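Local coordinates for precorrin-8x Methyl Mutase (Thermus thermophilus, PDB 1V9C), which probably catalyses the methyl-group rearrangement of precorrin-8X that yields hydrogenobyrinic acid, a step on the pathway to adenosylcobalamin, at residues Lys61-Gly66 against Ala199-Ala204; Ala67-Asp72 against Phe88-Val93; Glu145-Gly150 against Glu175-Trp180. One frame throughout, in Å; residues are numbered along the deposited sequence.

Interaction 1 (Lys61-Gly66 against Ala199-Ala204). With SO4 (sulfate ion), chain F.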
loop_
_atom_site.group_PDB
_atom_site.type_symbol
_atom_site.label_atom_id
_atom_site.label_comp_id
_atom_site.label_asym_id
_atom_site.label_seq_id
_atom_site.Cartn_x
_atom_site.Cartn_y
_atom_site.Cartn_z
ATOM N N LYS B 61 -21.365 -11.931 2.683
ATOM C CA LYS B 61 -22.759 -11.536 2.580
ATOM C C LYS B 61 -22.871 -10.098 2.069
ATOM O O LYS B 61 -23.636 -9.819 1.142
ATOM C CB LYS B 61 -23.422 -11.682 3.956
ATOM C CG LYS B 61 -24.577 -10.732 4.235
ATOM C CD LYS B 61 -25.862 -11.102 3.496
ATOM C CE LYS B 61 -26.994 -10.160 3.906
ATOM N NZ LYS B 61 -28.314 -10.554 3.343
ATOM N N ALA B 62 -22.102 -9.189 2.662
ATOM C CA ALA B 62 -22.145 -7.795 2.239
ATOM C C ALA B 62 -21.626 -7.675 0.813
ATOM O O ALA B 62 -22.203 -6.972 -0.021
ATOM C CB ALA B 62 -21.317 -6.943 3.174
ATOM N N ILE B 63 -20.531 -8.365 0.529
ATOM C CA ILE B 63 -19.965 -8.328 -0.811
ATOM C C ILE B 63 -21.041 -8.706 -1.828
ATOM O O ILE B 63 -21.266 -7.996 -2.805
ATOM C CB ILE B 63 -18.787 -9.306 -0.936
ATOM C CG1 ILE B 63 -17.603 -8.800 -0.118
ATOM C CG2 ILE B 63 -18.393 -9.460 -2.373
ATOM C CD1 ILE B 63 -16.539 -9.838 0.070
ATOM N N GLN B 64 -21.698 -9.828 -1.578
ATOM C CA GLN B 64 -22.753 -10.344 -2.446
ATOM C C GLN B 64 -23.997 -9.466 -2.518
ATOM O O GLN B 64 -24.715 -9.483 -3.521
ATOM C CB GLN B 64 -23.145 -11.745 -1.987
ATOM C CG GLN B 64 -22.097 -12.776 -2.308
ATOM C CD GLN B 64 -22.347 -14.089 -1.617
ATOM O OE1 GLN B 64 -21.655 -15.080 -1.869
ATOM N NE2 GLN B 64 -23.335 -14.110 -0.729
ATOM N N ALA B 65 -24.248 -8.708 -1.453
ATOM C CA ALA B 65 -25.399 -7.821 -1.391
ATOM C C ALA B 65 -25.151 -6.607 -2.262
ATOM O O ALA B 65 -26.076 -5.864 -2.597
ATOM C CB ALA B 65 -25.641 -7.380 0.040
ATOM N N GLY B 66 -23.894 -6.397 -2.623
ATOM C CA GLY B 66 -23.573 -5.249 -3.442
ATOM C C GLY B 66 -23.222 -4.091 -2.536
ATOM O O GLY B 66 -23.245 -2.927 -2.952
ATOM N N ALA B 199 -9.369 -10.853 -0.842
ATOM C CA ALA B 199 -9.598 -12.207 -0.359
ATOM C C ALA B 199 -11.082 -12.424 -0.119
ATOM O O ALA B 199 -11.605 -13.491 -0.412
ATOM C CB ALA B 199 -8.822 -12.455 0.924
ATOM N N LEU B 200 -11.760 -11.411 0.409
ATOM C CA LEU B 200 -13.187 -11.536 0.677
ATOM C C LEU B 200 -13.970 -11.693 -0.603
ATOM O O LEU B 200 -14.866 -12.527 -0.681
ATOM C CB LEU B 200 -13.702 -10.336 1.475
ATOM C CG LEU B 200 -13.183 -10.356 2.919
ATOM C CD1 LEU B 200 -13.666 -9.136 3.692
ATOM C CD2 LEU B 200 -13.634 -11.644 3.574
ATOM N N ILE B 201 -13.623 -10.900 -1.613
ATOM C CA ILE B 201 -14.297 -10.980 -2.891
ATOM C C ILE B 201 -14.122 -12.352 -3.533
ATOM O O ILE B 201 -15.094 -12.941 -4.007
ATOM C CB ILE B 201 -13.783 -9.913 -3.861
ATOM C CG1 ILE B 201 -14.275 -8.532 -3.416
ATOM C CG2 ILE B 201 -14.250 -10.231 -5.275
ATOM C CD1 ILE B 201 -13.791 -7.380 -4.295
ATOM N N ARG B 202 -12.890 -12.858 -3.549
ATOM C CA ARG B 202 -12.616 -14.165 -4.148
ATOM C C ARG B 202 -13.375 -15.291 -3.438
ATOM O O ARG B 202 -13.853 -16.212 -4.083
ATOM C CB ARG B 202 -11.118 -14.466 -4.113
ATOM C CG ARG B 202 -10.742 -15.843 -4.643
ATOM C CD ARG B 202 -10.991 -15.936 -6.138
ATOM N NE ARG B 202 -10.633 -17.245 -6.680
ATOM C CZ ARG B 202 -9.409 -17.769 -6.660
ATOM N NH1 ARG B 202 -8.396 -17.103 -6.121
ATOM N NH2 ARG B 202 -9.197 -18.968 -7.184
ATOM N N LEU B 203 -13.469 -15.219 -2.113
ATOM C CA LEU B 203 -14.182 -16.237 -1.344
ATOM C C LEU B 203 -15.659 -16.161 -1.692
ATOM O O LEU B 203 -16.328 -17.177 -1.819
ATOM C CB LEU B 203 -14.020 -16.004 0.164
ATOM C CG LEU B 203 -12.865 -16.654 0.923
ATOM C CD1 LEU B 203 -12.775 -16.056 2.323
ATOM C CD2 LEU B 203 -13.083 -18.154 0.992
ATOM N N ALA B 204 -16.157 -14.942 -1.840
ATOM C CA ALA B 204 -17.551 -14.724 -2.161
ATOM C C ALA B 204 -17.848 -15.257 -3.551
ATOM O O ALA B 204 -18.826 -15.972 -3.753
ATOM C CB ALA B 204 -17.859 -13.254 -2.085
HETATM S S SO4 F . -8.041 -13.417 -7.311
HETATM O O1 SO4 F . -8.047 -12.037 -6.803
HETATM O O2 SO4 F . -9.232 -13.651 -8.148
HETATM O O3 SO4 F . -8.034 -14.353 -6.174
HETATM O O4 SO4 F . -6.827 -13.636 -8.116
#

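Interaction 2 (Ala67-Asp72 against Phe88-Val93)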
loop_
_atom_site.group_PDB
_atom_site.type_symbol
_atom_site.label_atom_id
_atom_site.label_comp_id
_atom_site.label_asym_id
_atom_site.label_seq_id
_atom_site.Cartn_x
_atom_site.Cartn_y
_atom_site.Cartn_z
ATOM N N ALA B 67 -22.882 -4.427 -1.295
ATOM C CA ALA B 67 -22.501 -3.444 -0.286
ATOM C C ALA B 67 -21.392 -2.527 -0.785
ATOM O O ALA B 67 -20.558 -2.929 -1.608
ATOM C CB ALA B 67 -22.051 -4.148 0.974
ATOM N N ARG B 68 -21.398 -1.289 -0.295
ATOM C CA ARG B 68 -20.387 -0.310 -0.673
ATOM C C ARG B 68 -19.132 -0.565 0.161
ATOM O O ARG B 68 -19.191 -1.218 1.194
ATOM C CB ARG B 68 -20.859 1.114 -0.380
ATOM C CG ARG B 68 -22.000 1.632 -1.219
ATOM C CD ARG B 68 -22.033 3.151 -1.102
ATOM N NE ARG B 68 -23.191 3.757 -1.749
ATOM C CZ ARG B 68 -24.440 3.637 -1.316
ATOM N NH1 ARG B 68 -24.709 2.930 -0.224
ATOM N NH2 ARG B 68 -25.421 4.230 -1.975
ATOM N N ILE B 69 -18.002 -0.037 -0.293
ATOM C CA ILE B 69 -16.746 -0.184 0.426
ATOM C C ILE B 69 -16.275 1.237 0.687
ATOM O O ILE B 69 -16.007 1.995 -0.243
ATOM C CB ILE B 69 -15.724 -0.991 -0.434
ATOM C CG1 ILE B 69 -16.243 -2.424 -0.617
ATOM C CG2 ILE B 69 -14.341 -0.991 0.210
ATOM C CD1 ILE B 69 -15.584 -3.179 -1.750
ATOM N N LEU B 70 -16.217 1.609 1.957
ATOM C CA LEU B 70 -15.794 2.948 2.338
ATOM C C LEU B 70 -14.374 2.821 2.858
ATOM O O LEU B 70 -14.100 2.007 3.731
ATOM C CB LEU B 70 -16.712 3.501 3.434
ATOM C CG LEU B 70 -18.202 3.223 3.228
ATOM C CD1 LEU B 70 -19.006 3.759 4.402
ATOM C CD2 LEU B 70 -18.652 3.856 1.944
ATOM N N VAL B 71 -13.472 3.630 2.326
ATOM C CA VAL B 71 -12.091 3.533 2.736
ATOM C C VAL B 71 -11.516 4.869 3.168
ATOM O O VAL B 71 -12.056 5.928 2.825
ATOM C CB VAL B 71 -11.249 2.889 1.592
ATOM C CG1 VAL B 71 -11.799 1.519 1.287
ATOM C CG2 VAL B 71 -11.309 3.740 0.324
ATOM N N ASP B 72 -10.416 4.803 3.919
ATOM C CA ASP B 72 -9.753 5.993 4.452
ATOM C C ASP B 72 -8.499 6.446 3.705
ATOM O O ASP B 72 -7.705 7.229 4.241
ATOM C CB ASP B 72 -9.390 5.748 5.913
ATOM C CG ASP B 72 -8.163 4.872 6.065
ATOM O OD1 ASP B 72 -7.820 4.158 5.099
ATOM O OD2 ASP B 72 -7.548 4.894 7.152
ATOM N N PHE B 88 -19.443 -8.361 -7.995
ATOM C CA PHE B 88 -20.696 -8.076 -7.314
ATOM C C PHE B 88 -20.939 -6.570 -7.302
ATOM O O PHE B 88 -21.749 -6.076 -6.522
ATOM C CB PHE B 88 -20.679 -8.602 -5.875
ATOM C CG PHE B 88 -20.315 -10.060 -5.757
ATOM C CD1 PHE B 88 -18.978 -10.457 -5.712
ATOM C CD2 PHE B 88 -21.308 -11.037 -5.688
ATOM C CE1 PHE B 88 -18.631 -11.809 -5.598
ATOM C CE2 PHE B 88 -20.975 -12.394 -5.573
ATOM C CZ PHE B 88 -19.630 -12.779 -5.528
ATOM N N GLY B 89 -20.238 -5.852 -8.180
ATOM C CA GLY B 89 -20.379 -4.410 -8.262
ATOM C C GLY B 89 -20.410 -3.725 -6.905
ATOM O O GLY B 89 -21.450 -3.222 -6.483
ATOM N N ASN B 90 -19.279 -3.709 -6.208
ATOM C CA ASN B 90 -19.214 -3.066 -4.900
ATOM C C ASN B 90 -18.597 -1.678 -5.046
ATOM O O ASN B 90 -17.384 -1.538 -5.234
ATOM C CB ASN B 90 -18.387 -3.908 -3.924
ATOM C CG ASN B 90 -18.933 -5.303 -3.750
ATOM O OD1 ASN B 90 -18.605 -6.212 -4.511
ATOM N ND2 ASN B 90 -19.786 -5.483 -2.750
ATOM N N GLU B 91 -19.437 -0.652 -4.965
ATOM C CA GLU B 91 -18.971 0.719 -5.103
ATOM C C GLU B 91 -17.951 1.066 -4.039
ATOM O O GLU B 91 -18.106 0.694 -2.886
ATOM C CB GLU B 91 -20.135 1.703 -5.000
ATOM C CG GLU B 91 -19.698 3.155 -5.044
ATOM C CD GLU B 91 -20.869 4.135 -4.957
ATOM O OE1 GLU B 91 -20.642 5.354 -5.103
ATOM O OE2 GLU B 91 -22.013 3.690 -4.741
ATOM N N VAL B 92 -16.908 1.782 -4.440
ATOM C CA VAL B 92 -15.878 2.196 -3.514
ATOM C C VAL B 92 -15.993 3.687 -3.264
ATOM O O VAL B 92 -16.104 4.469 -4.191
ATOM C CB VAL B 92 -14.447 1.927 -4.057
ATOM C CG1 VAL B 92 -13.429 2.250 -2.975
ATOM C CG2 VAL B 92 -14.309 0.475 -4.520
ATOM N N VAL B 93 -15.957 4.080 -2.003
ATOM C CA VAL B 93 -16.022 5.492 -1.672
ATOM C C VAL B 93 -14.869 5.880 -0.751
ATOM O O VAL B 93 -14.739 5.359 0.358
ATOM C CB VAL B 93 -17.360 5.847 -1.003
ATOM C CG1 VAL B 93 -17.334 7.298 -0.538
ATOM C CG2 VAL B 93 -18.490 5.641 -1.998
#

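Interaction 3 (Glu145-Gly150 against Glu175-Trp180)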
loop_
_atom_site.group_PDB
_atom_site.type_symbol
_atom_site.label_atom_id
_atom_site.label_comp_id
_atom_site.label_asym_id
_atom_site.label_seq_id
_atom_site.Cartn_x
_atom_site.Cartn_y
_atom_site.Cartn_z
ATOM N N GLU B 145 -17.179 5.620 17.692
ATOM C CA GLU B 145 -18.066 6.412 18.523
ATOM C C GLU B 145 -19.387 6.507 17.774
ATOM O O GLU B 145 -20.458 6.421 18.372
ATOM C CB GLU B 145 -17.463 7.800 18.752
ATOM C CG GLU B 145 -16.059 7.732 19.350
ATOM C CD GLU B 145 -15.475 9.091 19.703
ATOM O OE1 GLU B 145 -14.300 9.134 20.140
ATOM O OE2 GLU B 145 -16.186 10.110 19.551
ATOM N N ALA B 146 -19.299 6.656 16.456
ATOM C CA ALA B 146 -20.478 6.749 15.608
ATOM C C ALA B 146 -21.264 5.445 15.625
ATOM O O ALA B 146 -22.465 5.432 15.351
ATOM C CB ALA B 146 -20.074 7.090 14.184
ATOM N N ILE B 147 -20.580 4.350 15.944
ATOM C CA ILE B 147 -21.214 3.038 16.005
ATOM C C ILE B 147 -22.041 2.933 17.285
ATOM O O ILE B 147 -23.062 2.246 17.318
ATOM C CB ILE B 147 -20.147 1.891 15.960
ATOM C CG1 ILE B 147 -19.618 1.729 14.529
ATOM C CG2 ILE B 147 -20.739 0.577 16.459
ATOM C CD1 ILE B 147 -18.584 0.625 14.369
ATOM N N ARG B 148 -21.592 3.622 18.333
ATOM C CA ARG B 148 -22.290 3.610 19.616
ATOM C C ARG B 148 -23.543 4.477 19.557
ATOM O O ARG B 148 -24.349 4.477 20.483
ATOM C CB ARG B 148 -21.374 4.106 20.739
ATOM C CG ARG B 148 -20.182 3.204 21.054
ATOM C CD ARG B 148 -20.601 1.815 21.521
ATOM N NE ARG B 148 -19.471 1.108 22.115
ATOM C CZ ARG B 148 -19.499 -0.159 22.529
ATOM N NH1 ARG B 148 -20.609 -0.882 22.411
ATOM N NH2 ARG B 148 -18.414 -0.702 23.080
ATOM N N GLN B 149 -23.702 5.204 18.458
ATOM C CA GLN B 149 -24.861 6.066 18.262
ATOM C C GLN B 149 -25.876 5.478 17.281
ATOM O O GLN B 149 -26.844 6.144 16.915
ATOM C CB GLN B 149 -24.422 7.443 17.759
ATOM C CG GLN B 149 -23.575 8.223 18.747
ATOM C CD GLN B 149 -24.221 8.304 20.115
ATOM O OE1 GLN B 149 -25.386 8.674 20.243
ATOM N NE2 GLN B 149 -23.463 7.958 21.146
ATOM N N GLY B 150 -25.655 4.241 16.845
ATOM C CA GLY B 150 -26.597 3.627 15.925
ATOM C C GLY B 150 -26.103 3.283 14.530
ATOM O O GLY B 150 -26.880 2.820 13.697
ATOM N N GLU B 175 -13.795 -4.110 20.786
ATOM C CA GLU B 175 -14.703 -4.205 21.930
ATOM C C GLU B 175 -16.033 -3.569 21.531
ATOM O O GLU B 175 -16.854 -3.211 22.379
ATOM C CB GLU B 175 -14.099 -3.477 23.137
ATOM C CG GLU B 175 -12.729 -4.026 23.542
ATOM C CD GLU B 175 -12.068 -3.245 24.669
ATOM O OE1 GLU B 175 -11.896 -2.016 24.525
ATOM O OE2 GLU B 175 -11.713 -3.867 25.696
ATOM N N ALA B 176 -16.233 -3.449 20.222
ATOM C CA ALA B 176 -17.434 -2.846 19.664
ATOM C C ALA B 176 -18.426 -3.889 19.143
ATOM O O ALA B 176 -18.059 -5.051 18.919
ATOM C CB ALA B 176 -17.047 -1.887 18.551
ATOM N N PRO B 177 -19.701 -3.481 18.950
ATOM C CA PRO B 177 -20.833 -4.284 18.468
ATOM C C PRO B 177 -20.975 -4.390 16.946
ATOM O O PRO B 177 -22.062 -4.174 16.403
ATOM C CB PRO B 177 -22.026 -3.565 19.077
ATOM C CG PRO B 177 -21.637 -2.159 18.884
ATOM C CD PRO B 177 -20.189 -2.158 19.382
ATOM N N VAL B 178 -19.889 -4.727 16.261
ATOM C CA VAL B 178 -19.912 -4.863 14.806
ATOM C C VAL B 178 -18.836 -5.877 14.438
ATOM O O VAL B 178 -17.806 -5.970 15.108
ATOM C CB VAL B 178 -19.616 -3.503 14.114
ATOM C CG1 VAL B 178 -18.157 -3.131 14.288
ATOM C CG2 VAL B 178 -19.966 -3.573 12.651
ATOM N N PRO B 179 -19.061 -6.673 13.390
ATOM C CA PRO B 179 -17.996 -7.627 13.083
ATOM C C PRO B 179 -16.744 -6.900 12.596
ATOM O O PRO B 179 -16.824 -5.811 12.033
ATOM C CB PRO B 179 -18.633 -8.526 12.029
ATOM C CG PRO B 179 -19.587 -7.622 11.348
ATOM C CD PRO B 179 -20.184 -6.799 12.450
ATOM N N TRP B 180 -15.581 -7.482 12.836
ATOM C CA TRP B 180 -14.368 -6.823 12.400
ATOM C C TRP B 180 -13.201 -7.772 12.198
ATOM O O TRP B 180 -13.259 -8.944 12.576
ATOM C CB TRP B 180 -13.971 -5.767 13.428
ATOM C CG TRP B 180 -14.022 -6.305 14.833
ATOM C CD1 TRP B 180 -15.024 -6.123 15.745
ATOM C CD2 TRP B 180 -13.052 -7.151 15.468
ATOM N NE1 TRP B 180 -14.739 -6.799 16.908
ATOM C CE2 TRP B 180 -13.536 -7.437 16.769
ATOM C CE3 TRP B 180 -11.823 -7.691 15.070
ATOM C CZ2 TRP B 180 -12.834 -8.245 17.670
ATOM C CZ3 TRP B 180 -11.125 -8.496 15.964
ATOM C CH2 TRP B 180 -11.632 -8.762 17.252
#

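Interaction 1 (Lys61-Gly66 against Ala199-Ala204)
Ile-63 carries this helix crossing almost alone, pushing both arms of its branched side chain against the backbone and CB of Leu-200, the backbone N of Ile-201 and the methyl of Ala-204. Its CD1 meets CB of Leu-200 at 3.2 Å, tighter than usual van der Waals contact. The other branch, CG2, rests on CB of Ala-204 at 3.8 Å. With CG1 anti to the carbonyl carbon (chi1 -70°) and CG2 anti to the backbone N, the isoleucine spreads along the facing helix, reaching Leu-200 with one arm and Ala-204 with the other. Alanine suits position 204 because its single methyl lets CG2 rest close to the facing helix. At the exposed margin, the extended chain of Gln-64 brings OE1 beside the same alanine. The short helical segments cross at -75° with their axes 9.3 Å apart. Gly-66, in a Schellman motif, ends the first helix.

Arg-202 starts away from Lys61-Gly66, bends at chi2 (68°) and gives NH1 to O3 of a sulfate, probably from the crystallisation liquor, at 2.8 Å; Arg-35 also binds this ion, while NE of Arg-202 pairs with Asp-206. A methionine in its place would probably leave the sulfate with a weaker hold and Asp-206 without its cationic mate.

Phe-88 of helix 82-88 touches Ile-63, Gln-64 and Ala-204, and Val-32 of helix 30-40 packs on Leu-200, joining helices 55-65 and 190-205 to two more helices beside the sheet.

Interaction 2 (Ala67-Asp72 against Phe88-Val93)
Parallel pairing of an edge strand with its inner neighbour joins Ala67-Asp72 to Phe88-Val93. Ile-69 N donates to Glu-91 O at 2.7 Å, and Val-93 N returns a bond of the same length to Ile-69 O. Val-71 N then donates to Val-93 O at 2.9 Å. Before the ladder starts, Asn-90 uses its side-chain amide: ND2 reaches a lone pair of Ala-67 O at 2.9 Å, in the carbonyl plane, and also bonds Ile-63 O, so one amide group ties the strand's approach to the end of helix 55-65.

Strand 92-94 is one of the two edge strands, within the chain, of the doubly wound alpha/beta sheet, and strand 69-71 lies between it and strand 130-133. The beta-branched Ile-69, Val-71, Val-92 and Val-93 suit the extended backbone. On one face Leu-70 CD2 lies alongside Val-93 CB at 3.8 Å; from the opposite face, Ile-69 reaches back with CD1 to touch Asn-90 CB, in the loop before the strand, at 3.6 Å.

At the more open margin Arg-68 and Glu-91 run side by side. The glutamate, its CG anti to the backbone N (chi1 176°), extends OE2 to Arg-68 NE in a salt bridge whose hydrogen bond is weak.

Interaction 3 (Glu145-Gly150 against Glu175-Trp180)
Ile-147 forms the close-packed half of this contact, meeting Pro-177 with one branch and Val-178 with the other. Its CG2 lies 3.8 Å from Pro-177 CG as the two side chains run by one another in opposite senses, while CD1 comes within 3.8 Å of Val-178 CG1, crossing that valine at about a right angle. The valine sets CG1 between its backbone N and carbonyl carbon (chi1 72°), which carries the methyl to the isoleucine. A branched apolar residue suits this buried place because its two branches can each touch a different neighbour.

The outer half is polar and looser. Arg-148, bent at chi2 (-61°), lays one face of its guanidinium over Pro-177, with NH1 3.3 Å from CD, and brings NH2 to 3.0 Å from Glu-175 O. Its long chain lets the charge stay at the exposed surface while its flat end lies against the CD side of the proline ring. The Glu-175 carboxylate stays well apart, OE1 lying 6.8 Å from Arg-148 NH2.

Beyond Arg-148, Gly-150 supplies the positive phi of the Schellman motif that ends helix 137-147. The facing loop links helix 166-174 to strand 180-183, so the packing joins a helix end to an alpha-to-beta connection of the doubly wound fold.

Overall arrangement
Interactions 1 and 2 adjoin and both draw on helix 55-65, whose chain runs on into strand 69-71. Along the chain, interaction 2 is nested within the loop closed by interaction 1, as is interaction 3, which follows it in series. Interaction 1 is buried and relies on apolar helix packing; interaction 2 is partly buried and relies on backbone hydrogen bonds at the sheet edge, with a salt bridge on its margin. Interaction 3, partly exposed, combines an apolar patch with an arginine lying over a proline. Its centre is about 21 Å from that of interaction 1 and about 19 Å from that of interaction 2, and it touches neither.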